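PDB 1E5E: methionine gamma-lyase from Trichomonas vaginalis, which belongs to the Cys/Met metabolism family of PLP-dependent enzymes and, as modelled here in a four-chain assembly, carries a bound ligand in its pocket. Local coordinates for residues T186-N194 against L260-S268; M144-T155 against A173-D184. One frame throughout, in Å; residues are numbered along the deposited sequence.

Contact 1. Residues T186-N194 against L260-S268. With PPJ (N-(hydroxy{3-hydroxy-2-methyl-5-[(phosphonooxy)methyl]pyridin-4-yl}methyl)norvaline), chain C.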
loop_
_atom_site.group_PDB
_atom_site.type_symbol
_atom_site.label_atom_id
_atom_site.label_comp_id
_atom_site.label_asym_id
_atom_site.label_seq_id
_atom_site.Cartn_x
_atom_site.Cartn_y
_atom_site.Cartn_z
ATOM N N THR A 186 -18.645 10.052 16.232
ATOM C CA THR A 186 -18.536 9.142 15.108
ATOM C C THR A 186 -19.758 9.132 14.199
ATOM O O THR A 186 -19.605 9.248 13.005
ATOM C CB THR A 186 -18.376 7.694 15.634
ATOM O OG1 THR A 186 -17.197 7.581 16.433
ATOM C CG2 THR A 186 -18.282 6.702 14.482
ATOM N N PHE A 187 -20.945 8.964 14.761
ATOM C CA PHE A 187 -22.187 8.912 13.976
ATOM C C PHE A 187 -22.427 10.196 13.240
ATOM O O PHE A 187 -22.961 10.106 12.133
ATOM C CB PHE A 187 -23.414 8.586 14.833
ATOM C CG PHE A 187 -23.590 7.114 15.079
ATOM C CD1 PHE A 187 -22.521 6.231 14.992
ATOM C CD2 PHE A 187 -24.821 6.624 15.477
ATOM C CE1 PHE A 187 -22.687 4.877 15.212
ATOM C CE2 PHE A 187 -25.010 5.266 15.688
ATOM C CZ PHE A 187 -23.949 4.389 15.548
ATOM N N CYS A 188 -21.976 11.345 13.747
ATOM C CA CYS A 188 -22.213 12.558 12.972
ATOM C C CYS A 188 -21.130 12.912 11.966
ATOM O O CYS A 188 -21.435 13.358 10.835
ATOM C CB CYS A 188 -22.319 13.730 13.941
ATOM S SG CYS A 188 -23.794 13.818 14.972
ATOM N N SER A 189 -19.879 12.833 12.382
ATOM C CA SER A 189 -18.695 13.231 11.622
ATOM C C SER A 189 -18.615 14.745 11.822
ATOM O O SER A 189 -19.635 15.359 12.097
ATOM C CB SER A 189 -18.669 12.866 10.130
ATOM O OG SER A 189 -19.251 13.923 9.362
ATOM N N PRO A 190 -17.478 15.367 11.528
ATOM C CA PRO A 190 -17.276 16.783 11.658
ATOM C C PRO A 190 -18.108 17.549 10.644
ATOM O O PRO A 190 -18.258 18.771 10.790
ATOM C CB PRO A 190 -15.776 17.034 11.392
ATOM C CG PRO A 190 -15.118 15.700 11.533
ATOM C CD PRO A 190 -16.191 14.663 11.236
ATOM N N MET A 191 -18.720 16.871 9.664
ATOM C CA MET A 191 -19.522 17.589 8.699
ATOM C C MET A 191 -20.887 17.879 9.308
ATOM O O MET A 191 -21.543 18.744 8.761
ATOM C CB MET A 191 -19.818 16.780 7.448
ATOM C CG MET A 191 -18.730 16.585 6.440
ATOM S SD MET A 191 -17.938 18.141 5.945
ATOM C CE MET A 191 -16.503 17.970 6.987
ATOM N N ILE A 192 -21.299 17.137 10.322
ATOM C CA ILE A 192 -22.683 17.299 10.777
ATOM C C ILE A 192 -22.660 18.063 12.100
ATOM O O ILE A 192 -23.492 18.918 12.344
ATOM C CB ILE A 192 -23.377 15.929 10.882
ATOM C CG1 ILE A 192 -23.745 15.426 9.463
ATOM C CG2 ILE A 192 -24.603 15.986 11.782
ATOM C CD1 ILE A 192 -24.428 14.080 9.406
ATOM N N THR A 193 -21.717 17.707 12.946
ATOM C CA THR A 193 -21.606 18.342 14.247
ATOM C C THR A 193 -20.186 18.651 14.664
ATOM O O THR A 193 -19.291 17.828 14.494
ATOM C CB THR A 193 -22.196 17.394 15.332
ATOM O OG1 THR A 193 -23.618 17.218 15.104
ATOM C CG2 THR A 193 -22.096 18.045 16.707
ATOM N N ASN A 194 -19.991 19.773 15.308
ATOM C CA ASN A 194 -18.727 20.123 15.970
ATOM C C ASN A 194 -19.090 20.261 17.447
ATOM O O ASN A 194 -19.484 21.327 17.947
ATOM C CB ASN A 194 -18.160 21.444 15.448
ATOM C CG ASN A 194 -17.660 21.338 14.020
ATOM O OD1 ASN A 194 -17.575 22.335 13.286
ATOM N ND2 ASN A 194 -17.311 20.144 13.529
ATOM N N LEU A 260 -15.632 13.349 2.073
ATOM C CA LEU A 260 -16.507 13.297 3.241
ATOM C C LEU A 260 -17.747 14.188 3.074
ATOM O O LEU A 260 -18.880 13.850 3.412
ATOM C CB LEU A 260 -15.749 13.713 4.530
ATOM C CG LEU A 260 -16.586 13.725 5.818
ATOM C CD1 LEU A 260 -17.184 12.357 6.141
ATOM C CD2 LEU A 260 -15.757 14.142 7.054
ATOM N N ASN A 261 -17.521 15.429 2.608
ATOM C CA ASN A 261 -18.676 16.313 2.466
ATOM C C ASN A 261 -19.721 15.790 1.483
ATOM O O ASN A 261 -20.909 15.830 1.813
ATOM C CB ASN A 261 -18.209 17.702 2.031
ATOM C CG ASN A 261 -19.377 18.644 1.751
ATOM O OD1 ASN A 261 -20.022 19.104 2.680
ATOM N ND2 ASN A 261 -19.587 18.950 0.475
ATOM N N ILE A 262 -19.291 15.330 0.285
ATOM C CA ILE A 262 -20.284 14.869 -0.687
ATOM C C ILE A 262 -20.884 13.528 -0.315
ATOM O O ILE A 262 -22.013 13.280 -0.718
ATOM C CB ILE A 262 -19.756 14.820 -2.144
ATOM C CG1 ILE A 262 -18.512 13.928 -2.233
ATOM C CG2 ILE A 262 -19.456 16.237 -2.615
ATOM C CD1 ILE A 262 -18.064 13.678 -3.669
ATOM N N ARG A 263 -20.202 12.695 0.413
ATOM C CA ARG A 263 -20.712 11.416 0.894
ATOM C C ARG A 263 -21.742 11.619 2.020
ATOM O O ARG A 263 -22.867 11.085 1.983
ATOM C CB ARG A 263 -19.553 10.558 1.468
ATOM C CG ARG A 263 -18.697 9.909 0.403
ATOM C CD ARG A 263 -17.670 8.920 0.937
ATOM N NE ARG A 263 -16.559 9.495 1.694
ATOM C CZ ARG A 263 -16.498 9.549 3.016
ATOM N NH1 ARG A 263 -17.504 9.072 3.762
ATOM N NH2 ARG A 263 -15.407 10.051 3.590
ATOM N N MET A 264 -21.432 12.473 2.979
ATOM C CA MET A 264 -22.369 12.727 4.082
ATOM C C MET A 264 -23.695 13.304 3.545
ATOM O O MET A 264 -24.756 12.924 4.036
ATOM C CB MET A 264 -21.856 13.662 5.179
ATOM C CG MET A 264 -20.689 13.128 5.996
ATOM S SD MET A 264 -20.929 11.434 6.589
ATOM C CE MET A 264 -22.302 11.565 7.716
ATOM N N LYS A 265 -23.622 14.222 2.606
ATOM C CA LYS A 265 -24.799 14.806 2.008
ATOM C C LYS A 265 -25.599 13.739 1.275
ATOM O O LYS A 265 -26.785 13.631 1.518
ATOM C CB LYS A 265 -24.516 15.925 0.985
ATOM C CG LYS A 265 -23.825 17.083 1.687
ATOM C CD LYS A 265 -23.565 18.273 0.760
ATOM C CE LYS A 265 -23.510 19.525 1.641
ATOM N NZ LYS A 265 -23.166 20.736 0.824
ATOM N N ALA A 266 -24.919 13.023 0.386
ATOM C CA ALA A 266 -25.606 11.965 -0.356
ATOM C C ALA A 266 -26.157 10.905 0.587
ATOM O O ALA A 266 -27.298 10.477 0.357
ATOM C CB ALA A 266 -24.630 11.324 -1.339
ATOM N N GLU A 267 -25.407 10.524 1.636
ATOM C CA GLU A 267 -25.940 9.508 2.543
ATOM C C GLU A 267 -27.113 9.984 3.385
ATOM O O GLU A 267 -28.021 9.176 3.684
ATOM C CB GLU A 267 -24.801 8.951 3.444
ATOM C CG GLU A 267 -23.799 8.181 2.588
ATOM C CD GLU A 267 -22.441 7.873 3.141
ATOM O OE1 GLU A 267 -22.167 8.171 4.320
ATOM O OE2 GLU A 267 -21.586 7.313 2.374
ATOM N N SER A 268 -27.131 11.213 3.855
ATOM C CA SER A 268 -28.204 11.821 4.636
ATOM C C SER A 268 -29.498 11.917 3.815
ATOM O O SER A 268 -30.604 11.560 4.253
ATOM C CB SER A 268 -27.743 13.223 5.086
ATOM O OG SER A 268 -26.700 13.052 6.107
HETATM N N1 PPJ C . -17.242 4.589 18.784
HETATM C C2 PPJ C . -18.372 4.328 18.094
HETATM C C6 PPJ C . -16.247 3.662 18.871
HETATM C C2A PPJ C . -19.603 4.981 18.275
HETATM C C3 PPJ C . -18.369 3.141 17.334
HETATM O O3 PPJ C . -19.517 2.839 16.788
HETATM C C4 PPJ C . -17.265 2.287 17.251
HETATM C C4A PPJ C . -17.378 1.106 16.458
HETATM C C5 PPJ C . -16.170 2.497 18.090
HETATM N N PPJ C . -18.550 0.503 16.181
HETATM C C5A PPJ C . -14.921 1.804 17.982
HETATM O OP4 PPJ C . -14.297 2.217 16.928
HETATM P P PPJ C . -13.329 1.113 16.310
HETATM O OP1 PPJ C . -12.593 1.854 15.105
HETATM O OP2 PPJ C . -14.183 -0.097 15.821
HETATM O OP3 PPJ C . -12.254 0.609 17.369
HETATM C CA PPJ C . -18.696 -0.569 15.352
HETATM C CB PPJ C . -17.795 -1.730 15.416
HETATM C C PPJ C . -20.055 -0.974 15.184
HETATM C CG PPJ C . -17.772 -2.659 16.575
HETATM C CD PPJ C . -18.508 -3.863 16.223
HETATM O O PPJ C . -20.949 -0.353 15.865
HETATM O OXT PPJ C . -20.457 -1.564 14.090
#

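Contact 2. Residues M144-T155 against A173-D184. With PPJ (N-(hydroxy{3-hydroxy-2-methyl-5-[(phosphonooxy)methyl]pyridin-4-yl}methyl)norvaline), chain C.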
loop_
_atom_site.group_PDB
_atom_site.type_symbol
_atom_site.label_atom_id
_atom_site.label_comp_id
_atom_site.label_asym_id
_atom_site.label_seq_id
_atom_site.Cartn_x
_atom_site.Cartn_y
_atom_site.Cartn_z
ATOM N N MET A 144 -22.782 13.614 40.116
ATOM C CA MET A 144 -21.444 14.191 40.243
ATOM C C MET A 144 -20.895 14.002 41.630
ATOM O O MET A 144 -21.621 14.116 42.620
ATOM C CB MET A 144 -21.514 15.618 39.707
ATOM C CG MET A 144 -21.116 15.558 38.182
ATOM S SD MET A 144 -21.494 17.168 37.469
ATOM C CE MET A 144 -20.013 18.046 37.938
ATOM N N LYS A 145 -19.614 13.646 41.729
ATOM C CA LYS A 145 -18.941 13.395 42.998
ATOM C C LYS A 145 -17.688 14.230 43.001
ATOM O O LYS A 145 -17.239 14.753 41.983
ATOM C CB LYS A 145 -18.636 11.919 43.262
ATOM C CG LYS A 145 -19.839 11.013 43.134
ATOM C CD LYS A 145 -19.740 9.633 43.718
ATOM C CE LYS A 145 -18.813 8.692 42.953
ATOM N NZ LYS A 145 -18.927 7.310 43.526
ATOM N N PRO A 146 -17.054 14.376 44.154
ATOM C CA PRO A 146 -15.882 15.203 44.265
ATOM C C PRO A 146 -14.758 14.706 43.365
ATOM O O PRO A 146 -13.887 15.492 43.028
ATOM C CB PRO A 146 -15.555 15.216 45.745
ATOM C CG PRO A 146 -16.827 14.798 46.412
ATOM C CD PRO A 146 -17.459 13.809 45.466
ATOM N N ASN A 147 -14.663 13.420 43.108
ATOM C CA ASN A 147 -13.634 12.850 42.263
ATOM C C ASN A 147 -14.087 12.650 40.803
ATOM O O ASN A 147 -13.398 11.943 40.054
ATOM C CB ASN A 147 -13.217 11.525 42.916
ATOM C CG ASN A 147 -14.370 10.555 43.077
ATOM O OD1 ASN A 147 -15.535 10.946 43.247
ATOM N ND2 ASN A 147 -14.040 9.265 42.993
ATOM N N THR A 148 -15.233 13.221 40.411
ATOM C CA THR A 148 -15.723 13.058 39.038
ATOM C C THR A 148 -14.771 13.771 38.086
ATOM O O THR A 148 -14.602 14.983 38.193
ATOM C CB THR A 148 -17.172 13.585 38.874
ATOM O OG1 THR A 148 -18.022 12.666 39.568
ATOM C CG2 THR A 148 -17.579 13.626 37.393
ATOM N N LYS A 149 -14.156 13.058 37.166
ATOM C CA LYS A 149 -13.263 13.692 36.177
ATOM C C LYS A 149 -13.813 13.829 34.760
ATOM O O LYS A 149 -13.314 14.602 33.923
ATOM C CB LYS A 149 -12.033 12.759 36.068
ATOM C CG LYS A 149 -11.324 12.630 37.410
ATOM C CD LYS A 149 -10.802 14.014 37.861
ATOM C CE LYS A 149 -10.072 13.722 39.198
ATOM N NZ LYS A 149 -9.860 14.996 39.927
ATOM N N ILE A 150 -14.652 12.883 34.374
ATOM C CA ILE A 150 -15.193 12.776 33.044
ATOM C C ILE A 150 -16.707 12.532 32.976
ATOM O O ILE A 150 -17.291 11.763 33.744
ATOM C CB ILE A 150 -14.533 11.598 32.275
ATOM C CG1 ILE A 150 -13.031 11.846 32.074
ATOM C CG2 ILE A 150 -15.180 11.381 30.910
ATOM C CD1 ILE A 150 -12.272 10.612 31.635
ATOM N N VAL A 151 -17.331 13.261 32.044
ATOM C CA VAL A 151 -18.713 12.951 31.686
ATOM C C VAL A 151 -18.631 12.560 30.189
ATOM O O VAL A 151 -18.164 13.371 29.386
ATOM C CB VAL A 151 -19.656 14.113 31.929
ATOM C CG1 VAL A 151 -21.018 13.769 31.338
ATOM C CG2 VAL A 151 -19.784 14.391 33.429
ATOM N N TYR A 152 -19.130 11.401 29.808
ATOM C CA TYR A 152 -18.944 10.851 28.474
ATOM C C TYR A 152 -20.274 10.433 27.861
ATOM O O TYR A 152 -21.084 9.845 28.587
ATOM C CB TYR A 152 -18.041 9.584 28.592
ATOM C CG TYR A 152 -17.660 8.915 27.289
ATOM C CD1 TYR A 152 -18.524 8.006 26.689
ATOM C CD2 TYR A 152 -16.452 9.183 26.654
ATOM C CE1 TYR A 152 -18.198 7.380 25.491
ATOM C CE2 TYR A 152 -16.091 8.565 25.467
ATOM C CZ TYR A 152 -16.969 7.688 24.882
ATOM O OH TYR A 152 -16.621 7.056 23.710
ATOM N N PHE A 153 -20.501 10.723 26.582
ATOM C CA PHE A 153 -21.724 10.324 25.908
ATOM C C PHE A 153 -21.526 10.207 24.391
ATOM O O PHE A 153 -20.522 10.689 23.844
ATOM C CB PHE A 153 -22.857 11.352 26.162
ATOM C CG PHE A 153 -22.506 12.736 25.773
ATOM C CD1 PHE A 153 -22.675 13.188 24.451
ATOM C CD2 PHE A 153 -22.119 13.671 26.697
ATOM C CE1 PHE A 153 -22.298 14.442 24.073
ATOM C CE2 PHE A 153 -21.797 14.962 26.332
ATOM C CZ PHE A 153 -21.903 15.365 25.020
ATOM N N GLU A 154 -22.519 9.636 23.727
ATOM C CA GLU A 154 -22.542 9.587 22.265
ATOM C C GLU A 154 -23.889 10.162 21.812
ATOM O O GLU A 154 -24.906 9.617 22.290
ATOM C CB GLU A 154 -22.606 8.161 21.735
ATOM C CG GLU A 154 -21.460 7.243 22.103
ATOM C CD GLU A 154 -21.606 5.806 21.672
ATOM O OE1 GLU A 154 -22.534 5.523 20.873
ATOM O OE2 GLU A 154 -20.862 4.911 22.168
ATOM N N THR A 155 -23.923 11.058 20.848
ATOM C CA THR A 155 -25.213 11.445 20.293
ATOM C C THR A 155 -25.067 11.709 18.797
ATOM O O THR A 155 -24.198 12.456 18.357
ATOM C CB THR A 155 -25.759 12.665 21.065
ATOM O OG1 THR A 155 -27.001 13.077 20.513
ATOM C CG2 THR A 155 -24.823 13.880 21.004
ATOM N N ALA A 173 -22.061 19.404 33.853
ATOM C CA ALA A 173 -20.766 18.843 34.181
ATOM C C ALA A 173 -19.824 19.950 34.642
ATOM O O ALA A 173 -19.086 19.784 35.608
ATOM C CB ALA A 173 -20.099 18.212 32.935
ATOM N N HIS A 174 -19.838 21.072 33.917
ATOM C CA HIS A 174 -18.947 22.168 34.245
ATOM C C HIS A 174 -19.479 23.068 35.380
ATOM O O HIS A 174 -18.737 23.955 35.818
ATOM C CB HIS A 174 -18.622 23.034 33.045
ATOM C CG HIS A 174 -17.898 22.345 31.923
ATOM N ND1 HIS A 174 -18.236 22.597 30.615
ATOM C CD2 HIS A 174 -16.879 21.447 31.899
ATOM C CE1 HIS A 174 -17.431 21.898 29.817
ATOM N NE2 HIS A 174 -16.623 21.167 30.569
ATOM N N SER A 175 -20.562 22.651 36.048
ATOM C CA SER A 175 -20.977 23.408 37.240
ATOM C C SER A 175 -20.016 23.063 38.368
ATOM O O SER A 175 -20.018 23.783 39.350
ATOM C CB SER A 175 -22.427 23.151 37.626
ATOM O OG SER A 175 -22.577 21.790 38.003
ATOM N N GLN A 176 -19.214 22.006 38.230
ATOM C CA GLN A 176 -18.184 21.711 39.234
ATOM C C GLN A 176 -16.837 21.890 38.527
ATOM O O GLN A 176 -16.806 21.634 37.317
ATOM C CB GLN A 176 -18.429 20.345 39.805
ATOM C CG GLN A 176 -17.296 19.453 40.204
ATOM C CD GLN A 176 -17.779 18.157 40.834
ATOM O OE1 GLN A 176 -18.953 18.118 41.235
ATOM N NE2 GLN A 176 -16.958 17.111 40.892
ATOM N N GLU A 177 -15.758 22.320 39.182
ATOM C CA GLU A 177 -14.474 22.510 38.510
ATOM C C GLU A 177 -13.762 21.210 38.139
ATOM O O GLU A 177 -13.883 20.164 38.796
ATOM C CB GLU A 177 -13.516 23.339 39.391
ATOM C CG GLU A 177 -13.971 24.726 39.788
ATOM C CD GLU A 177 -13.853 25.780 38.720
ATOM O OE1 GLU A 177 -13.192 25.559 37.684
ATOM O OE2 GLU A 177 -14.387 26.908 38.900
ATOM N N GLY A 178 -12.976 21.210 37.060
ATOM C CA GLY A 178 -12.121 20.018 36.811
ATOM C C GLY A 178 -12.814 18.821 36.193
ATOM O O GLY A 178 -12.367 17.694 36.419
ATOM N N VAL A 179 -13.917 19.003 35.472
ATOM C CA VAL A 179 -14.607 17.852 34.836
ATOM C C VAL A 179 -14.399 18.012 33.327
ATOM O O VAL A 179 -14.588 19.087 32.730
ATOM C CB VAL A 179 -16.108 17.822 35.141
ATOM C CG1 VAL A 179 -16.859 16.608 34.557
ATOM C CG2 VAL A 179 -16.327 17.852 36.675
ATOM N N LEU A 180 -14.142 16.879 32.692
ATOM C CA LEU A 180 -13.997 16.915 31.218
ATOM C C LEU A 180 -15.203 16.269 30.552
ATOM O O LEU A 180 -15.601 15.165 30.948
ATOM C CB LEU A 180 -12.689 16.163 30.860
ATOM C CG LEU A 180 -11.446 17.048 31.099
ATOM C CD1 LEU A 180 -10.157 16.306 30.832
ATOM C CD2 LEU A 180 -11.530 18.312 30.230
ATOM N N VAL A 181 -15.784 16.976 29.591
ATOM C CA VAL A 181 -16.897 16.375 28.856
ATOM C C VAL A 181 -16.316 15.835 27.556
ATOM O O VAL A 181 -15.730 16.591 26.772
ATOM C CB VAL A 181 -18.035 17.358 28.582
ATOM C CG1 VAL A 181 -19.145 16.661 27.789
ATOM C CG2 VAL A 181 -18.543 17.826 29.962
ATOM N N ILE A 182 -16.583 14.587 27.256
ATOM C CA ILE A 182 -16.033 13.905 26.090
ATOM C C ILE A 182 -17.194 13.448 25.220
ATOM O O ILE A 182 -18.056 12.733 25.757
ATOM C CB ILE A 182 -15.149 12.709 26.501
ATOM C CG1 ILE A 182 -13.969 13.147 27.388
ATOM C CG2 ILE A 182 -14.637 11.983 25.257
ATOM C CD1 ILE A 182 -13.125 12.005 27.953
ATOM N N ALA A 183 -17.248 13.841 23.963
ATOM C CA ALA A 183 -18.368 13.369 23.114
ATOM C C ALA A 183 -17.847 12.444 22.020
ATOM O O ALA A 183 -16.802 12.814 21.465
ATOM C CB ALA A 183 -19.036 14.582 22.496
ATOM N N ASP A 184 -18.461 11.289 21.786
ATOM C CA ASP A 184 -18.030 10.428 20.661
ATOM C C ASP A 184 -18.897 10.828 19.472
ATOM O O ASP A 184 -20.109 10.592 19.418
ATOM C CB ASP A 184 -18.090 8.954 21.027
ATOM C CG ASP A 184 -17.770 8.011 19.879
ATOM O OD1 ASP A 184 -17.766 8.434 18.709
ATOM O OD2 ASP A 184 -17.620 6.796 20.147
HETATM N N1 PPJ C . -17.242 4.589 18.784
HETATM C C2 PPJ C . -18.372 4.328 18.094
HETATM C C6 PPJ C . -16.247 3.662 18.871
HETATM C C2A PPJ C . -19.603 4.981 18.275
HETATM C C3 PPJ C . -18.369 3.141 17.334
HETATM O O3 PPJ C . -19.517 2.839 16.788
HETATM C C4 PPJ C . -17.265 2.287 17.251
HETATM C C4A PPJ C . -17.378 1.106 16.458
HETATM C C5 PPJ C . -16.170 2.497 18.090
HETATM N N PPJ C . -18.550 0.503 16.181
HETATM C C5A PPJ C . -14.921 1.804 17.982
HETATM O OP4 PPJ C . -14.297 2.217 16.928
HETATM P P PPJ C . -13.329 1.113 16.310
HETATM O OP1 PPJ C . -12.593 1.854 15.105
HETATM O OP2 PPJ C . -14.183 -0.097 15.821
HETATM O OP3 PPJ C . -12.254 0.609 17.369
HETATM C CA PPJ C . -18.696 -0.569 15.352
HETATM C CB PPJ C . -17.795 -1.730 15.416
HETATM C C PPJ C . -20.055 -0.974 15.184
HETATM C CG PPJ C . -17.772 -2.659 16.575
HETATM C CD PPJ C . -18.508 -3.863 16.223
HETATM O O PPJ C . -20.949 -0.353 15.865
HETATM O OXT PPJ C . -20.457 -1.564 14.090
HETATM O O HOH W 1 -14.102 17.614 39.545
HETATM O O HOH W 2 -10.898 16.273 34.595
HETATM O O HOH W 3 -18.287 5.323 22.444
HETATM O O HOH W 4 -21.546 12.681 20.546
HETATM O O HOH W 5 -22.131 11.142 16.803
#

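Contact 1. Residues T186-N194 against L260-S268
Leu260 touches Pro190, CD2 lying 4.2 Å from Pro190 CD, while its own CA sits over one face of the Arg263 guanidinium, toward the rim and 3.4 Å above the plane. O3 of PPJ lies oblique to the Phe187 ring. Apolar side chains carry the rest. Met191 reaches across Leu260 at a slant, its CG 3.6 Å from Leu260 CG. The bend at chi2 (-51°) brings Met191 SD beside Asn261, 3.9 Å from Asn261 CB, and the bend at chi3 (100°) turns CE back toward Leu260 CD2; the Met191 and Asn261 side chains cross at about a right angle. Met264, also bent at chi2 and chi3, lays its methyl group against both Cys188 O and Ile192, with CE 3.7 Å from Ile192 CD1. No hydrogen bond links the two segments, and the hydroxyl and carbonyl of Ser189 are held within the loop. Ser189 OG donates to Cys188 O in the carbonyl plane, on a lone pair, and accepts from Met191 N at 3.0 Å, an ST turn. The same hydroxyl oxygen rests against the helix, 3.7 Å from Met264 CG. Ser189 O takes both Ile192 N and Thr193 N, which curls the loop tightly. This loop follows strand 180-184 and starts in the ligand pocket at Thr186, whose OG1 is hydrogen-bonded to Ser206 N. Helix 62-75 packs on Pro190 and Met191 through Leu74, and helix 8-14 touches Asn261. Arg263 and Ala266 of helix 260-279 pack on Ile262 of the second subunit.

Contact 2. Residues M144-T155 against A173-D184
The beta-alpha-beta unit of strand 148-154, helix 166-174 and strand 180-184 brings Val151 beside Val181 and Tyr152 beside Ile182 in a parallel pair whose directions differ by 22°. Backbone bonds alternate across it, from Leu180 N to Lys149 O (2.7 Å) through Val151 N, Ile182 N and Phe153 N to Asp184 N; Phe153 N to Ile182 O is the longest, at 3.3 Å. Where the chain leaves the helix, Gln176 NE2 donates to Lys145 O (2.6 Å), coming from above the carbonyl plane while Thr148 N binds the same oxygen from the opposite face. Met144 comes from the opposite direction to Gln176, its CE against Gln176 CB and 3.1 Å from Ala173 O. Within the central sheet, side chains of both strands alternate between the two faces. On one, the Phe153 ring, with CG between the backbone N and the carbonyl carbon (chi1 56°), puts CE2 3.5 Å from Val181 CG1 and CE1 near Ala183 CB; helix 166-174 lies on this side through Met166 and Val169. On the other, Tyr152 CD2 touches Ile182 CG2 obliquely at 3.6 Å, toward helix 86-97. Tyr152, with CG anti to the backbone N (chi1 -176°), runs alongside Asp184, and its OH donates to water 3 at the ring edge. That water donates to Glu154 OE2 and Asp184 OD2, bridging carboxylates whose oxygens stand 4.3 Å apart. Tyr111 N also binds Glu154 OE2, and Thr186 OG1 binds Asp184 OD1. Asp184 OD2 lies 2.6 Å from N1 of PPJ, an aspartate facing the pyridine nitrogen being a hallmark of fold-type I PLP enzymes.

The centres of the two contacts are about 26 Å apart, and they follow in series: contact 2 closes at Asp184, and the loop of contact 1 opens at Thr186, just beyond the C-terminal end of strand 180-184. Contact 2 pairs two neighbouring strands of the seven-stranded sheet, whereas contact 1 ties the loop leaving that sheet to helix 260-279. They meet where Cys188 SG packs against Thr155 O, at 3.7 Å. Both reach PPJ, contact 2 through Glu154 and Asp184, contact 1 through Thr186, so the strand ends and the following loop line one pocket, to which Tyr56 and Arg58 of the third subunit also contribute.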